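Local coordinates for protein carbohydrate kinase, FGGY (Rhodospirillum rubrum, PDB 3IFR) that probably phosphorylates D-xylulose as a xylulose kinase of the FGGY carbohydrate kinase family, at residues Gln8-Asp13 and Ala21-Leu26. Sequence-based numbering, arbitrary orientation.
Sequences QVIGLD and AILVRL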
loop_
_atom_site.group_PDB
_atom_site.type_symbol
_atom_site.label_atom_id
_atom_site.label_comp_id
_atom_site.label_asym_id
_atom_site.label_seq_id
_atom_site.Cartn_x
_atom_site.Cartn_y
_atom_site.Cartn_z
ATOM N N GLN A 8 7.435 -3.059 25.942
ATOM C CA GLN A 8 7.304 -1.896 25.089
ATOM C C GLN A 8 8.009 -2.005 23.736
ATOM O O GLN A 8 9.052 -2.638 23.603
ATOM C CB GLN A 8 7.856 -0.691 25.841
ATOM C CG GLN A 8 6.857 0.009 26.730
ATOM C CD GLN A 8 7.311 1.386 27.075
ATOM O OE1 GLN A 8 8.416 1.794 26.706
ATOM N NE2 GLN A 8 6.481 2.117 27.773
ATOM N N VAL A 9 7.452 -1.324 22.744
ATOM C CA VAL A 9 7.842 -1.570 21.368
ATOM C C VAL A 9 7.566 -0.320 20.520
ATOM O O VAL A 9 6.641 0.420 20.811
ATOM C CB VAL A 9 7.121 -2.884 20.885
ATOM C CG1 VAL A 9 6.023 -2.627 19.874
ATOM C CG2 VAL A 9 8.110 -3.900 20.416
ATOM N N ILE A 10 8.376 -0.057 19.497
ATOM C CA ILE A 10 8.174 1.141 18.662
ATOM C C ILE A 10 7.992 0.834 17.185
ATOM O O ILE A 10 8.745 0.050 16.621
ATOM C CB ILE A 10 9.367 2.105 18.766
ATOM C CG1 ILE A 10 9.431 2.789 20.133
ATOM C CG2 ILE A 10 9.368 3.166 17.638
ATOM C CD1 ILE A 10 10.698 3.563 20.285
ATOM N N GLY A 11 7.016 1.482 16.559
ATOM C CA GLY A 11 6.954 1.507 15.106
ATOM C C GLY A 11 7.190 2.908 14.555
ATOM O O GLY A 11 6.680 3.913 15.084
ATOM N N LEU A 12 7.961 2.976 13.471
ATOM C CA LEU A 12 8.281 4.212 12.808
ATOM C C LEU A 12 7.835 4.085 11.336
ATOM O O LEU A 12 8.130 3.095 10.670
ATOM C CB LEU A 12 9.796 4.427 12.889
ATOM C CG LEU A 12 10.410 5.580 12.062
ATOM C CD1 LEU A 12 9.883 6.945 12.550
ATOM C CD2 LEU A 12 11.919 5.569 12.109
ATOM N N ASP A 13 7.141 5.089 10.819
ATOM C CA ASP A 13 6.626 5.039 9.450
ATOM C C ASP A 13 7.168 6.225 8.624
ATOM O O ASP A 13 6.826 7.394 8.863
ATOM C CB ASP A 13 5.090 4.999 9.477
ATOM C CG ASP A 13 4.461 5.229 8.104
ATOM O OD1 ASP A 13 5.136 5.017 7.083
ATOM O OD2 ASP A 13 3.278 5.648 8.064
ATOM N N ALA A 21 5.874 8.102 14.354
ATOM C CA ALA A 21 6.390 7.065 15.244
ATOM C C ALA A 21 5.430 6.868 16.405
ATOM O O ALA A 21 4.858 7.841 16.910
ATOM C CB ALA A 21 7.736 7.437 15.804
ATOM N N ILE A 22 5.322 5.624 16.865
ATOM C CA ILE A 22 4.496 5.317 18.024
ATOM C C ILE A 22 5.202 4.434 19.042
ATOM O O ILE A 22 6.080 3.613 18.696
ATOM C CB ILE A 22 3.203 4.608 17.611
ATOM C CG1 ILE A 22 3.555 3.211 17.096
ATOM C CG2 ILE A 22 2.482 5.437 16.535
ATOM C CD1 ILE A 22 2.383 2.481 16.439
ATOM N N LEU A 23 4.804 4.625 20.302
ATOM C CA LEU A 23 5.294 3.828 21.388
ATOM C C LEU A 23 4.120 3.054 21.884
ATOM O O LEU A 23 3.089 3.636 22.266
ATOM C CB LEU A 23 5.818 4.708 22.515
ATOM C CG LEU A 23 6.439 3.959 23.714
ATOM C CD1 LEU A 23 7.657 3.113 23.291
ATOM C CD2 LEU A 23 6.845 4.914 24.838
ATOM N N VAL A 24 4.275 1.737 21.908
ATOM C CA VAL A 24 3.206 0.863 22.365
ATOM C C VAL A 24 3.669 0.106 23.584
ATOM O O VAL A 24 4.807 -0.395 23.640
ATOM C CB VAL A 24 2.883 -0.183 21.291
ATOM C CG1 VAL A 24 1.889 -1.184 21.822
ATOM C CG2 VAL A 24 2.436 0.479 19.992
ATOM N N ARG A 25 2.800 0.051 24.572
ATOM C CA ARG A 25 2.982 -0.857 25.689
ATOM C C ARG A 25 2.089 -2.037 25.379
ATOM O O ARG A 25 0.869 -1.882 25.211
ATOM C CB ARG A 25 2.512 -0.199 26.988
ATOM C CG ARG A 25 2.315 -1.152 28.213
ATOM C CD ARG A 25 1.413 -0.474 29.280
ATOM N NE ARG A 25 1.711 0.968 29.346
ATOM C CZ ARG A 25 0.832 1.910 29.684
ATOM N NH1 ARG A 25 -0.420 1.554 30.006
ATOM N NH2 ARG A 25 1.203 3.200 29.709
ATOM N N LEU A 26 2.687 -3.213 25.271
ATOM C CA LEU A 26 1.895 -4.394 24.980
ATOM C C LEU A 26 1.054 -4.800 26.209
ATOM O O LEU A 26 1.491 -4.637 27.344
ATOM C CB LEU A 26 2.787 -5.509 24.445
ATOM C CG LEU A 26 3.439 -5.005 23.132
ATOM C CD1 LEU A 26 4.781 -5.656 22.825
ATOM C CD2 LEU A 26 2.504 -5.089 21.898
#
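Val9 and Gly11 each form a hydrogen-bonded antiparallel pair, with Val24 and Ile22 respectively, and the axes of the two short segments come within 4.7 Å, their directions 165° apart. Four backbone bonds join them. The two donated by 21-26 are short and fairly straight, Val24 N to Val9 O at 2.9 Å and Ile22 N to Gly11 O at 2.8 Å; both return bonds, from Val9 N to Val24 O and from Gly11 N to Ile22 O, are more bent, and the Gly11 one is also longer, 3.2 Å and 141°. Ile22 O also receives a CA-H...O contact from Ile10 CA.

On the face shared by Gln8, Ile10, Leu12, Ala21, Leu23 and Arg25, Leu23 reaches two residues of the other strand. Its CG lies anti to the backbone N (chi1 -177°), and the side chain leans back toward 8-13, where CD1 meets Ile10 CG1 at 3.6 Å and the amide oxygen OE1 of Gln8 at 3.7 Å. That amide is held beyond the pair, OE1 accepting from Arg76 N and NE2 donating to Asp74 O. Further along, Leu12 CD1 rests 3.9 Å from CB of Ala21.

The two segments belong to the beta hairpin that opens the N-terminal domain of the FGGY kinases, a member of the actin-ATPase clan, with 8-14 lying in the mixed sheet between 18-25 and the parallel strand 77-84. Helix 52-70 packs over the Leu12, Ala21 and Leu23 side. On the reverse face Ile22 CG1 sits beside the backbone of Gly11, nearest its O, while Val9 CB meets Leu26 CD1 at 4.1 Å, and both Val9 and Leu26 touch helix 437-448.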